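Local coordinates for protein MaoC-like dehydratase (Phytophthora Capsici, PDB 3KH8) that probably hydrates enoyl-CoA thioesters, or dehydrates 3-hydroxyacyl-CoA, as a lyase built from hot dog domains of the MaoC and hydratase 2 families, at residues A52-L60 with P135-L143; P197-R205 with W296-Q306. All blocks are in the same frame, centred on the assembly; numbering follows the deposited sequence.

Contact 1. Residues A52-L60 with P135-L143; sequences ATYNQRDLL and PLDPSGGTL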
ATOM      1  N   ALA A  52      -8.953  14.896  11.599  1.00 20.84           N
ATOM      2  CA  ALA A  52      -8.195  13.944  10.794  1.00 20.29           C
ATOM      3  C   ALA A  52      -7.361  13.055  11.703  1.00 19.86           C
ATOM      4  O   ALA A  52      -6.761  13.523  12.676  1.00 19.83           O
ATOM      5  CB  ALA A  52      -7.313  14.668   9.787  1.00 20.29           C
ATOM      6  N   THR A  53      -7.336  11.768  11.379  1.00 19.06           N
ATOM      7  CA  THR A  53      -6.618  10.778  12.169  1.00 18.25           C
ATOM      8  C   THR A  53      -5.834   9.864  11.236  1.00 17.51           C
ATOM      9  O   THR A  53      -6.340   9.446  10.195  1.00 17.50           O
ATOM     10  CB  THR A  53      -7.603   9.962  13.048  1.00 18.48           C
ATOM     11  OG1 THR A  53      -8.243  10.846  13.979  1.00 18.57           O
ATOM     12  CG2 THR A  53      -6.887   8.858  13.825  1.00 18.52           C
ATOM     13  N   TYR A  54      -4.590   9.589  11.610  1.00 16.72           N
ATOM     14  CA  TYR A  54      -3.730   8.658  10.886  1.00 16.15           C
ATOM     15  C   TYR A  54      -3.059   7.750  11.910  1.00 15.61           C
ATOM     16  O   TYR A  54      -2.812   8.167  13.045  1.00 15.42           O
ATOM     17  CB  TYR A  54      -2.657   9.419  10.085  1.00 16.00           C
ATOM     18  CG  TYR A  54      -1.664  10.153  10.966  1.00 16.14           C
ATOM     19  CD1 TYR A  54      -0.435   9.578  11.305  1.00 15.86           C
ATOM     20  CD2 TYR A  54      -1.966  11.412  11.485  1.00 15.91           C
ATOM     21  CE1 TYR A  54       0.463  10.241  12.127  1.00 16.03           C
ATOM     22  CE2 TYR A  54      -1.073  12.081  12.306  1.00 15.99           C
ATOM     23  CZ  TYR A  54       0.133  11.493  12.627  1.00 16.23           C
ATOM     24  OH  TYR A  54       1.011  12.162  13.449  1.00 16.56           O
ATOM     25  N   ASN A  55      -2.770   6.513  11.514  1.00 15.02           N
ATOM     26  CA  ASN A  55      -1.914   5.649  12.327  1.00 14.40           C
ATOM     27  C   ASN A  55      -0.581   5.372  11.629  1.00 14.38           C
ATOM     28  O   ASN A  55      -0.359   5.846  10.511  1.00 13.79           O
ATOM     29  CB  ASN A  55      -2.642   4.363  12.783  1.00 14.19           C
ATOM     30  CG  ASN A  55      -3.104   3.473  11.629  1.00 13.62           C
ATOM     31  OD1 ASN A  55      -2.484   3.414  10.568  1.00 13.13           O
ATOM     32  ND2 ASN A  55      -4.201   2.753  11.854  1.00 12.63           N
ATOM     33  N   GLN A  56       0.309   4.636  12.297  1.00 14.27           N
ATOM     34  CA  GLN A  56       1.606   4.280  11.722  1.00 14.52           C
ATOM     35  C   GLN A  56       1.474   3.591  10.372  1.00 13.92           C
ATOM     36  O   GLN A  56       2.215   3.896   9.437  1.00 14.04           O
ATOM     37  CB  GLN A  56       2.379   3.354  12.654  1.00 14.78           C
ATOM     38  CG  GLN A  56       3.115   4.053  13.749  1.00 17.17           C
ATOM     39  CD  GLN A  56       4.288   3.247  14.247  1.00 19.00           C
ATOM     40  OE1 GLN A  56       4.226   2.015  14.312  1.00 19.93           O
ATOM     41  NE2 GLN A  56       5.370   3.932  14.591  1.00 18.07           N
ATOM     42  N   ARG A  57       0.540   2.650  10.284  1.00 13.34           N
ATOM     43  CA  ARG A  57       0.314   1.898   9.053  1.00 12.83           C
ATOM     44  C   ARG A  57      -0.044   2.822   7.880  1.00 12.51           C
ATOM     45  O   ARG A  57       0.417   2.600   6.762  1.00 12.29           O
ATOM     46  CB  ARG A  57      -0.759   0.831   9.277  1.00 12.99           C
ATOM     47  CG  ARG A  57      -1.057  -0.059   8.082  1.00 13.13           C
ATOM     48  CD  ARG A  57      -2.002  -1.163   8.500  1.00 13.99           C
ATOM     49  NE  ARG A  57      -2.402  -2.026   7.395  1.00 15.16           N
ATOM     50  CZ  ARG A  57      -3.644  -2.114   6.931  1.00 16.90           C
ATOM     51  NH1 ARG A  57      -4.613  -1.386   7.480  1.00 18.70           N
ATOM     52  NH2 ARG A  57      -3.928  -2.936   5.929  1.00 17.23           N
ATOM     53  N   ASP A  58      -0.843   3.860   8.140  1.00 12.16           N
ATOM     54  CA  ASP A  58      -1.155   4.865   7.115  1.00 11.91           C
ATOM     55  C   ASP A  58       0.109   5.549   6.588  1.00 11.61           C
ATOM     56  O   ASP A  58       0.205   5.839   5.399  1.00 11.69           O
ATOM     57  CB  ASP A  58      -2.133   5.926   7.644  1.00 11.90           C
ATOM     58  CG  ASP A  58      -3.479   5.340   8.047  1.00 12.46           C
ATOM     59  OD1 ASP A  58      -4.032   4.503   7.298  1.00 11.96           O
ATOM     60  OD2 ASP A  58      -3.989   5.734   9.121  1.00 13.37           O
ATOM     61  N   LEU A  59       1.060   5.815   7.483  1.00 11.29           N
ATOM     62  CA  LEU A  59       2.331   6.438   7.106  1.00 11.06           C
ATOM     63  C   LEU A  59       3.155   5.536   6.186  1.00 10.86           C
ATOM     64  O   LEU A  59       3.712   6.002   5.185  1.00 10.63           O
ATOM     65  CB  LEU A  59       3.148   6.819   8.350  1.00 11.10           C
ATOM     66  CG  LEU A  59       2.558   7.829   9.346  1.00 11.53           C
ATOM     67  CD1 LEU A  59       3.523   8.056  10.509  1.00 11.26           C
ATOM     68  CD2 LEU A  59       2.218   9.149   8.681  1.00 11.22           C
ATOM     69  N   LEU A  60       3.216   4.249   6.529  1.00 10.52           N
ATOM     70  CA  LEU A  60       3.888   3.247   5.698  1.00 10.35           C
ATOM     71  C   LEU A  60       3.225   3.105   4.330  1.00 10.42           C
ATOM     72  O   LEU A  60       3.912   3.039   3.309  1.00  9.84           O
ATOM     73  CB  LEU A  60       3.937   1.888   6.414  1.00 10.37           C
ATOM     74  CG  LEU A  60       4.629   1.827   7.787  1.00  9.84           C
ATOM     75  CD1 LEU A  60       4.539   0.434   8.406  1.00  9.53           C
ATOM     76  CD2 LEU A  60       6.085   2.249   7.688  1.00 11.11           C
ATOM     77  N   PRO A 135       6.759  18.552  12.479  1.00 21.05           N
ATOM     78  CA  PRO A 135       6.576  17.238  11.854  1.00 20.79           C
ATOM     79  C   PRO A 135       5.511  16.423  12.589  1.00 20.53           C
ATOM     80  O   PRO A 135       5.288  16.625  13.788  1.00 19.98           O
ATOM     81  CB  PRO A 135       7.954  16.581  11.999  1.00 20.93           C
ATOM     82  CG  PRO A 135       8.908  17.724  12.208  1.00 21.16           C
ATOM     83  CD  PRO A 135       8.125  18.722  13.002  1.00 20.87           C
ATOM     84  N   LEU A 136       4.838  15.536  11.862  1.00 20.04           N
ATOM     85  CA  LEU A 136       3.817  14.681  12.454  1.00 19.85           C
ATOM     86  C   LEU A 136       4.432  13.662  13.406  1.00 19.86           C
ATOM     87  O   LEU A 136       5.544  13.186  13.178  1.00 19.75           O
ATOM     88  CB  LEU A 136       3.019  13.958  11.362  1.00 19.70           C
ATOM     89  CG  LEU A 136       2.161  14.799  10.416  1.00 19.38           C
ATOM     90  CD1 LEU A 136       1.652  13.929   9.274  1.00 19.23           C
ATOM     91  CD2 LEU A 136       1.002  15.469  11.148  1.00 19.28           C
ATOM     92  N   ASP A 137       3.700  13.347  14.474  1.00 20.09           N
ATOM     93  CA  ASP A 137       4.062  12.270  15.395  1.00 20.38           C
ATOM     94  C   ASP A 137       4.071  10.957  14.607  1.00 20.13           C
ATOM     95  O   ASP A 137       3.035  10.553  14.079  1.00 20.09           O
ATOM     96  CB  ASP A 137       3.039  12.209  16.539  1.00 20.68           C
ATOM     97  CG  ASP A 137       3.427  11.230  17.645  1.00 22.07           C
ATOM     98  OD1 ASP A 137       4.254  10.316  17.424  1.00 23.45           O
ATOM     99  OD2 ASP A 137       2.881  11.379  18.758  1.00 23.98           O
ATOM    100  N   PRO A 138       5.241  10.296  14.507  1.00 20.07           N
ATOM    101  CA  PRO A 138       5.317   9.078  13.693  1.00 20.23           C
ATOM    102  C   PRO A 138       4.641   7.845  14.313  1.00 20.30           C
ATOM    103  O   PRO A 138       4.554   6.808  13.658  1.00 20.16           O
ATOM    104  CB  PRO A 138       6.825   8.850  13.531  1.00 20.19           C
ATOM    105  CG  PRO A 138       7.449   9.547  14.683  1.00 20.18           C
ATOM    106  CD  PRO A 138       6.557  10.692  15.045  1.00 20.03           C
ATOM    107  N   SER A 139       4.153   7.968  15.547  1.00 20.44           N
ATOM    108  CA  SER A 139       3.412   6.878  16.192  1.00 20.59           C
ATOM    109  C   SER A 139       1.903   6.960  15.926  1.00 20.39           C
ATOM    110  O   SER A 139       1.131   6.129  16.407  1.00 20.32           O
ATOM    111  CB  SER A 139       3.697   6.850  17.698  1.00 20.76           C
ATOM    112  OG  SER A 139       3.087   7.954  18.347  1.00 22.55           O
ATOM    113  N   GLY A 140       1.489   7.956  15.145  1.00 19.90           N
ATOM    114  CA  GLY A 140       0.069   8.192  14.892  1.00 19.70           C
ATOM    115  C   GLY A 140      -0.376   9.481  15.552  1.00 19.63           C
ATOM    116  O   GLY A 140       0.339  10.030  16.392  1.00 19.36           O
ATOM    117  N   GLY A 141      -1.549   9.974  15.167  1.00 19.62           N
ATOM    118  CA  GLY A 141      -2.051  11.224  15.722  1.00 19.79           C
ATOM    119  C   GLY A 141      -3.434  11.621  15.256  1.00 19.85           C
ATOM    120  O   GLY A 141      -3.963  11.083  14.285  1.00 19.80           O
ATOM    121  N   THR A 142      -4.012  12.578  15.969  1.00 19.78           N
ATOM    122  CA  THR A 142      -5.311  13.130  15.638  1.00 19.97           C
ATOM    123  C   THR A 142      -5.162  14.646  15.574  1.00 19.88           C
ATOM    124  O   THR A 142      -4.592  15.260  16.474  1.00 19.60           O
ATOM    125  CB  THR A 142      -6.378  12.717  16.683  1.00 20.01           C
ATOM    126  OG1 THR A 142      -6.622  11.310  16.577  1.00 20.15           O
ATOM    127  CG2 THR A 142      -7.686  13.458  16.456  1.00 19.81           C
ATOM    128  N   LEU A 143      -5.669  15.233  14.496  1.00 20.23           N
ATOM    129  CA  LEU A 143      -5.505  16.659  14.245  1.00 20.81           C
ATOM    130  C   LEU A 143      -6.837  17.323  13.965  1.00 20.94           C
ATOM    131  O   LEU A 143      -7.760  16.690  13.449  1.00 21.11           O
ATOM    132  CB  LEU A 143      -4.571  16.886  13.050  1.00 20.70           C
ATOM    133  CG  LEU A 143      -3.156  16.300  13.089  1.00 21.35           C
ATOM    134  CD1 LEU A 143      -2.543  16.358  11.707  1.00 20.82           C
ATOM    135  CD2 LEU A 143      -2.271  17.029  14.099  1.00 21.86           C
TER
HETATM  136  O   HOH W   1      -0.378   4.397  15.148  1.00 24.38           O
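Ala52 and Leu143 exchange two backbone hydrogen bonds, and Tyr54 and Gly141 exchange two more; these four join the end of strand 48-54 to the start of strand 141-154. The short segments 52-54 and 141-143 run antiparallel at 166°, with axes 4.7 Å apart. Between the two hydrogen-bonded pairs lies the non-hydrogen-bonded pair Thr53 and Thr142; Thr53 OG1 and Thr142 OG1 are hydrogen-bonded at 3.1 Å, and Thr53 OG1 is also held by Gln96.

On the other face, Tyr54 carries the side-chain contact. Its CG sits between the backbone N and the carbonyl carbon (chi1 66°), which lays the ring over the partner backbone: Gly141 N stands 3.4 Å above the ring plane. Tyr54 OH donates to Asp137 O at 2.7 Å, close to the plane of the ring, and Leu136 CB lies 3.4 Å from the same OH. Asp137 O also accepts from Gly140 N, closing the type I turn 137-140, while Asp137 OD1 takes both Ser139 N and Ser139 OG from one face of its carboxylate, the first bond making an Asx turn.

The helix start grips this turn. Gln56 NE2 donates to Pro138 O at 3.1 Å from above the carbonyl plane, Leu59 CD1 packs on the same oxygen, and a water bridges Gln56 N to Ser139 O. Asn55 is the N-cap of helix 56-65: Asp58 N donates to Asn55 OD1 and Asn55 N to Asp58 OD2, a capping box that fixes the helix start.

In what is probably the N-terminal hot dog domain, with 48-54 an edge strand, Phe167 of strand 158-169 and Leu91 of helix 91-94 cover Ala52 and Leu143, while helix 56-65 faces the second subunit, whose Asp58 and Arg57 exchange salt bridges with Arg57 and Asp58.

Contact 2. Residues P197-R205 with W296-Q306; sequences PARVQIPKR and WQEGSGKVLFQ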
ATOM      1  N   PRO A 197       2.421  35.060  -2.991  1.00 28.58           N
ATOM      2  CA  PRO A 197       3.881  35.111  -2.976  1.00 28.17           C
ATOM      3  C   PRO A 197       4.442  35.316  -4.385  1.00 27.76           C
ATOM      4  O   PRO A 197       3.725  35.127  -5.371  1.00 27.36           O
ATOM      5  CB  PRO A 197       4.279  33.728  -2.440  1.00 28.15           C
ATOM      6  CG  PRO A 197       3.138  32.848  -2.773  1.00 28.32           C
ATOM      7  CD  PRO A 197       1.917  33.714  -2.658  1.00 28.75           C
ATOM      8  N   ALA A 198       5.713  35.704  -4.465  1.00 27.52           N
ATOM      9  CA  ALA A 198       6.384  35.931  -5.744  1.00 27.36           C
ATOM     10  C   ALA A 198       6.305  34.704  -6.645  1.00 27.31           C
ATOM     11  O   ALA A 198       6.421  33.566  -6.173  1.00 27.38           O
ATOM     12  CB  ALA A 198       7.834  36.322  -5.513  1.00 27.42           C
ATOM     13  N   ARG A 199       6.092  34.947  -7.937  1.00 27.01           N
ATOM     14  CA  ARG A 199       6.116  33.892  -8.947  1.00 26.91           C
ATOM     15  C   ARG A 199       7.501  33.263  -9.009  1.00 26.21           C
ATOM     16  O   ARG A 199       8.509  33.969  -9.057  1.00 26.15           O
ATOM     17  CB  ARG A 199       5.726  34.452 -10.320  1.00 27.33           C
ATOM     18  CG  ARG A 199       6.062  33.534 -11.500  1.00 28.80           C
ATOM     19  CD  ARG A 199       5.432  34.014 -12.807  1.00 30.88           C
ATOM     20  NE  ARG A 199       3.971  33.976 -12.762  1.00 32.43           N
ATOM     21  CZ  ARG A 199       3.236  32.868 -12.831  1.00 33.58           C
ATOM     22  NH1 ARG A 199       3.812  31.675 -12.945  1.00 33.61           N
ATOM     23  NH2 ARG A 199       1.913  32.952 -12.780  1.00 34.19           N
ATOM     24  N   VAL A 200       7.539  31.935  -8.993  1.00 25.53           N
ATOM     25  CA  VAL A 200       8.795  31.201  -9.071  1.00 24.75           C
ATOM     26  C   VAL A 200       9.376  31.269 -10.484  1.00 24.55           C
ATOM     27  O   VAL A 200       8.727  30.886 -11.460  1.00 24.43           O
ATOM     28  CB  VAL A 200       8.626  29.731  -8.610  1.00 24.76           C
ATOM     29  CG1 VAL A 200       9.912  28.935  -8.826  1.00 24.26           C
ATOM     30  CG2 VAL A 200       8.206  29.686  -7.147  1.00 23.85           C
ATOM     31  N   GLN A 201      10.597  31.781 -10.581  1.00 24.15           N
ATOM     32  CA  GLN A 201      11.315  31.820 -11.847  1.00 23.97           C
ATOM     33  C   GLN A 201      12.359  30.710 -11.854  1.00 23.64           C
ATOM     34  O   GLN A 201      13.354  30.779 -11.140  1.00 23.59           O
ATOM     35  CB  GLN A 201      11.949  33.201 -12.074  1.00 23.90           C
ATOM     36  CG  GLN A 201      10.916  34.323 -12.177  1.00 24.32           C
ATOM     37  CD  GLN A 201      11.516  35.723 -12.273  1.00 25.18           C
ATOM     38  OE1 GLN A 201      12.713  35.903 -12.507  1.00 25.67           O
ATOM     39  NE2 GLN A 201      10.667  36.726 -12.097  1.00 25.26           N
ATOM     40  N   ILE A 202      12.102  29.669 -12.641  1.00 23.41           N
ATOM     41  CA  ILE A 202      13.046  28.563 -12.790  1.00 23.25           C
ATOM     42  C   ILE A 202      14.291  29.083 -13.523  1.00 23.46           C
ATOM     43  O   ILE A 202      14.169  29.667 -14.602  1.00 23.28           O
ATOM     44  CB  ILE A 202      12.412  27.358 -13.546  1.00 23.15           C
ATOM     45  CG1 ILE A 202      11.235  26.752 -12.754  1.00 22.68           C
ATOM     46  CG2 ILE A 202      13.466  26.302 -13.914  1.00 23.02           C
ATOM     47  CD1 ILE A 202      11.554  26.288 -11.329  1.00 22.25           C
ATOM     48  N   PRO A 203      15.483  28.899 -12.923  1.00 23.71           N
ATOM     49  CA  PRO A 203      16.723  29.409 -13.523  1.00 24.12           C
ATOM     50  C   PRO A 203      17.009  28.778 -14.880  1.00 24.53           C
ATOM     51  O   PRO A 203      16.660  27.621 -15.110  1.00 24.48           O
ATOM     52  CB  PRO A 203      17.801  29.011 -12.507  1.00 24.12           C
ATOM     53  CG  PRO A 203      17.066  28.820 -11.218  1.00 23.69           C
ATOM     54  CD  PRO A 203      15.733  28.259 -11.616  1.00 23.60           C
ATOM     55  N   LYS A 204      17.633  29.545 -15.770  1.00 25.22           N
ATOM     56  CA  LYS A 204      17.930  29.081 -17.126  1.00 25.68           C
ATOM     57  C   LYS A 204      19.197  28.230 -17.179  1.00 25.61           C
ATOM     58  O   LYS A 204      19.418  27.479 -18.131  1.00 25.89           O
ATOM     59  CB  LYS A 204      18.027  30.270 -18.089  1.00 26.03           C
ATOM     60  CG  LYS A 204      16.702  31.012 -18.300  1.00 27.40           C
ATOM     61  CD  LYS A 204      15.638  30.093 -18.896  1.00 30.25           C
ATOM     62  CE  LYS A 204      14.308  30.805 -19.085  1.00 31.56           C
ATOM     63  NZ  LYS A 204      13.318  29.904 -19.748  1.00 32.59           N
ATOM     64  N   ARG A 205      20.016  28.344 -16.142  1.00 25.44           N
ATOM     65  CA  ARG A 205      21.231  27.549 -16.022  1.00 25.40           C
ATOM     66  C   ARG A 205      20.922  26.053 -15.884  1.00 25.15           C
ATOM     67  O   ARG A 205      19.787  25.658 -15.594  1.00 24.95           O
ATOM     68  CB  ARG A 205      22.065  28.043 -14.833  1.00 25.50           C
ATOM     69  CG  ARG A 205      21.356  27.950 -13.480  1.00 26.49           C
ATOM     70  CD  ARG A 205      22.020  28.848 -12.443  1.00 27.24           C
ATOM     71  NE  ARG A 205      21.485  28.642 -11.096  1.00 26.80           N
ATOM     72  CZ  ARG A 205      21.865  27.655 -10.290  1.00 26.47           C
ATOM     73  NH1 ARG A 205      22.775  26.784 -10.700  1.00 26.58           N
ATOM     74  NH2 ARG A 205      21.338  27.535  -9.079  1.00 26.70           N
ATOM     75  N   TRP A 296      17.717  23.227  -8.444  1.00 18.81           N
ATOM     76  CA  TRP A 296      18.607  24.385  -8.479  1.00 19.75           C
ATOM     77  C   TRP A 296      18.774  24.955  -7.070  1.00 20.39           C
ATOM     78  O   TRP A 296      17.814  25.452  -6.473  1.00 19.99           O
ATOM     79  CB  TRP A 296      18.044  25.478  -9.393  1.00 19.58           C
ATOM     80  CG  TRP A 296      18.053  25.184 -10.874  1.00 19.79           C
ATOM     81  CD1 TRP A 296      19.029  25.528 -11.772  1.00 20.02           C
ATOM     82  CD2 TRP A 296      17.022  24.534 -11.633  1.00 20.31           C
ATOM     83  NE1 TRP A 296      18.676  25.118 -13.038  1.00 21.00           N
ATOM     84  CE2 TRP A 296      17.451  24.505 -12.982  1.00 20.79           C
ATOM     85  CE3 TRP A 296      15.782  23.964 -11.305  1.00 19.93           C
ATOM     86  CZ2 TRP A 296      16.682  23.933 -14.004  1.00 20.52           C
ATOM     87  CZ3 TRP A 296      15.019  23.389 -12.321  1.00 20.01           C
ATOM     88  CH2 TRP A 296      15.474  23.377 -13.654  1.00 20.08           C
ATOM     89  N   GLN A 297      19.993  24.862  -6.546  1.00 21.31           N
ATOM     90  CA  GLN A 297      20.350  25.476  -5.269  1.00 22.70           C
ATOM     91  C   GLN A 297      20.417  26.991  -5.447  1.00 23.46           C
ATOM     92  O   GLN A 297      21.150  27.490  -6.302  1.00 23.70           O
ATOM     93  CB  GLN A 297      21.696  24.917  -4.775  1.00 22.89           C
ATOM     94  CG  GLN A 297      22.274  25.582  -3.516  1.00 23.69           C
ATOM     95  CD  GLN A 297      21.483  25.275  -2.257  1.00 24.49           C
ATOM     96  OE1 GLN A 297      20.732  26.116  -1.761  1.00 25.27           O
ATOM     97  NE2 GLN A 297      21.641  24.065  -1.738  1.00 25.53           N
ATOM     98  N   GLU A 298      19.632  27.718  -4.657  1.00 24.22           N
ATOM     99  CA  GLU A 298      19.628  29.179  -4.723  1.00 25.31           C
ATOM    100  C   GLU A 298      20.222  29.825  -3.471  1.00 25.75           C
ATOM    101  O   GLU A 298      20.274  31.050  -3.360  1.00 26.35           O
ATOM    102  CB  GLU A 298      18.222  29.715  -5.012  1.00 25.19           C
ATOM    103  CG  GLU A 298      17.696  29.354  -6.398  1.00 26.05           C
ATOM    104  CD  GLU A 298      18.452  30.047  -7.517  1.00 27.45           C
ATOM    105  OE1 GLU A 298      18.192  31.244  -7.760  1.00 28.62           O
ATOM    106  OE2 GLU A 298      19.296  29.395  -8.164  1.00 28.07           O
ATOM    107  N   GLY A 299      20.680  28.997  -2.537  1.00 26.29           N
ATOM    108  CA  GLY A 299      21.270  29.482  -1.292  1.00 26.60           C
ATOM    109  C   GLY A 299      20.217  29.923  -0.295  1.00 26.92           C
ATOM    110  O   GLY A 299      19.029  30.014  -0.627  1.00 27.25           O
ATOM    111  N   SER A 300      20.660  30.189   0.934  1.00 27.02           N
ATOM    112  CA  SER A 300      19.784  30.626   2.028  1.00 27.01           C
ATOM    113  C   SER A 300      18.654  29.625   2.325  1.00 26.57           C
ATOM    114  O   SER A 300      17.585  30.003   2.815  1.00 26.73           O
ATOM    115  CB  SER A 300      19.228  32.033   1.759  1.00 27.26           C
ATOM    116  OG  SER A 300      20.283  32.951   1.515  1.00 28.23           O
ATOM    117  N   GLY A 301      18.908  28.352   2.029  1.00 25.97           N
ATOM    118  CA  GLY A 301      17.948  27.279   2.289  1.00 25.09           C
ATOM    119  C   GLY A 301      16.788  27.232   1.312  1.00 24.45           C
ATOM    120  O   GLY A 301      15.711  26.743   1.653  1.00 24.39           O
ATOM    121  N   LYS A 302      17.005  27.736   0.097  1.00 23.75           N
ATOM    122  CA  LYS A 302      15.962  27.731  -0.932  1.00 23.03           C
ATOM    123  C   LYS A 302      16.395  26.962  -2.174  1.00 22.23           C
ATOM    124  O   LYS A 302      17.473  27.200  -2.723  1.00 21.87           O
ATOM    125  CB  LYS A 302      15.536  29.158  -1.300  1.00 23.21           C
ATOM    126  CG  LYS A 302      14.296  29.228  -2.194  1.00 24.25           C
ATOM    127  CD  LYS A 302      13.920  30.658  -2.577  1.00 25.92           C
ATOM    128  CE  LYS A 302      14.752  31.164  -3.753  1.00 27.23           C
ATOM    129  NZ  LYS A 302      14.202  32.433  -4.300  1.00 28.59           N
ATOM    130  N   VAL A 303      15.540  26.037  -2.607  1.00 21.39           N
ATOM    131  CA  VAL A 303      15.794  25.239  -3.803  1.00 20.43           C
ATOM    132  C   VAL A 303      14.633  25.361  -4.778  1.00 19.98           C
ATOM    133  O   VAL A 303      13.468  25.147  -4.413  1.00 19.73           O
ATOM    134  CB  VAL A 303      16.041  23.742  -3.466  1.00 20.55           C
ATOM    135  CG1 VAL A 303      16.314  22.926  -4.735  1.00 20.34           C
ATOM    136  CG2 VAL A 303      17.191  23.598  -2.491  1.00 20.18           C
ATOM    137  N   LEU A 304      14.955  25.712  -6.016  1.00 19.08           N
ATOM    138  CA  LEU A 304      13.962  25.733  -7.075  1.00 18.59           C
ATOM    139  C   LEU A 304      14.037  24.413  -7.832  1.00 18.09           C
ATOM    140  O   LEU A 304      15.107  23.798  -7.918  1.00 18.08           O
ATOM    141  CB  LEU A 304      14.150  26.948  -7.993  1.00 18.58           C
ATOM    142  CG  LEU A 304      14.127  28.324  -7.301  1.00 18.92           C
ATOM    143  CD1 LEU A 304      14.218  29.454  -8.313  1.00 18.91           C
ATOM    144  CD2 LEU A 304      12.890  28.516  -6.406  1.00 18.77           C
ATOM    145  N   PHE A 305      12.898  23.955  -8.343  1.00 17.31           N
ATOM    146  CA  PHE A 305      12.850  22.638  -8.969  1.00 16.69           C
ATOM    147  C   PHE A 305      11.715  22.436  -9.958  1.00 16.41           C
ATOM    148  O   PHE A 305      10.726  23.177  -9.958  1.00 16.38           O
ATOM    149  CB  PHE A 305      12.830  21.530  -7.906  1.00 16.44           C
ATOM    150  CG  PHE A 305      11.544  21.442  -7.136  1.00 16.20           C
ATOM    151  CD1 PHE A 305      11.345  22.221  -6.002  1.00 15.42           C
ATOM    152  CD2 PHE A 305      10.534  20.572  -7.543  1.00 15.49           C
ATOM    153  CE1 PHE A 305      10.158  22.137  -5.283  1.00 15.47           C
ATOM    154  CE2 PHE A 305       9.339  20.484  -6.835  1.00 14.80           C
ATOM    155  CZ  PHE A 305       9.154  21.261  -5.699  1.00 14.39           C
ATOM    156  N   GLN A 306      11.888  21.427 -10.807  1.00 16.14           N
ATOM    157  CA  GLN A 306      10.851  20.943 -11.701  1.00 16.35           C
ATOM    158  C   GLN A 306      10.852  19.423 -11.661  1.00 16.38           C
ATOM    159  O   GLN A 306      11.884  18.809 -11.384  1.00 16.51           O
ATOM    160  CB  GLN A 306      11.129  21.376 -13.138  1.00 16.35           C
ATOM    161  CG  GLN A 306      11.097  22.876 -13.408  1.00 16.53           C
ATOM    162  CD  GLN A 306      11.426  23.180 -14.856  1.00 17.23           C
ATOM    163  OE1 GLN A 306      12.453  22.739 -15.372  1.00 17.68           O
ATOM    164  NE2 GLN A 306      10.547  23.916 -15.524  1.00 17.18           N
TER
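Pro203 and Ile202 lie over one face of the Trp296 indole, each on a different ring. Pro203 CD makes a CH-pi contact 4.0 Å from the centroid of the five-membered ring, and Ile202 CG2 makes another 3.9 Å from the centroid of the six-membered ring. At the indole edge, Trp296 NE1 donates to Arg205 O at 2.8 Å; the oxygen lies near the ring plane, although the donor stands well above the plane of the carbonyl. The Arg205 side chain, its CG tucked between its own N and carbonyl carbon (chi1 60°), runs out extended past the indole until Trp296 CD1 sits over the centre of the guanidinium, the two planes 83° apart. Arg205 NH2 makes a salt bridge to Glu298 OE2 at 2.9 Å, in the guanidinium plane and almost perfectly straight.

Leu304 fills in beside the proline, with CD1 3.8 Å from Pro203 CD, and its other methyl meets Val200 CG1 tip to tip. Ile202 CD1 reaches Phe305 O at 3.5 Å, while the flank of Gln306 runs obliquely across the isoleucine.

Trp296 and Leu304 are paired neighbours on the hairpin of strands 290-297 and 302-309, in what is probably the C-terminal, MaoC-like hot dog domain; a type I' turn, Gly299 to Lys302, joins the strands. The irregular chain 197-205, leading to strand 209-214, lies across the side chains on one side of this hairpin.

Farther out, Asp208 makes a second salt bridge, to Arg205 NH1, and accepts from Gln297 N. Asp318 and Arg294 hold the two ends of the Gln306 amide.

Contact 1 belongs to the hydratase 2 N-terminal part and contact 2 to the MaoC-like part, consistent with a double hot dog chain. Their centres are 31 Å apart and their nearest atoms about 15 Å, so they do not meet, yet both reach one continuous antiparallel sheet, where strand 123-132 pairs with strand 274-281. The chain completes contact 1 before it begins contact 2. Through Arg57, contact 1 packs on Tyr229 of the second subunit, which lies in a sequence resembling the hydratase 2 motif of relatives, so it probably sits near that subunit's active site. No other chain of the assembly touches 197-205 or 296-306.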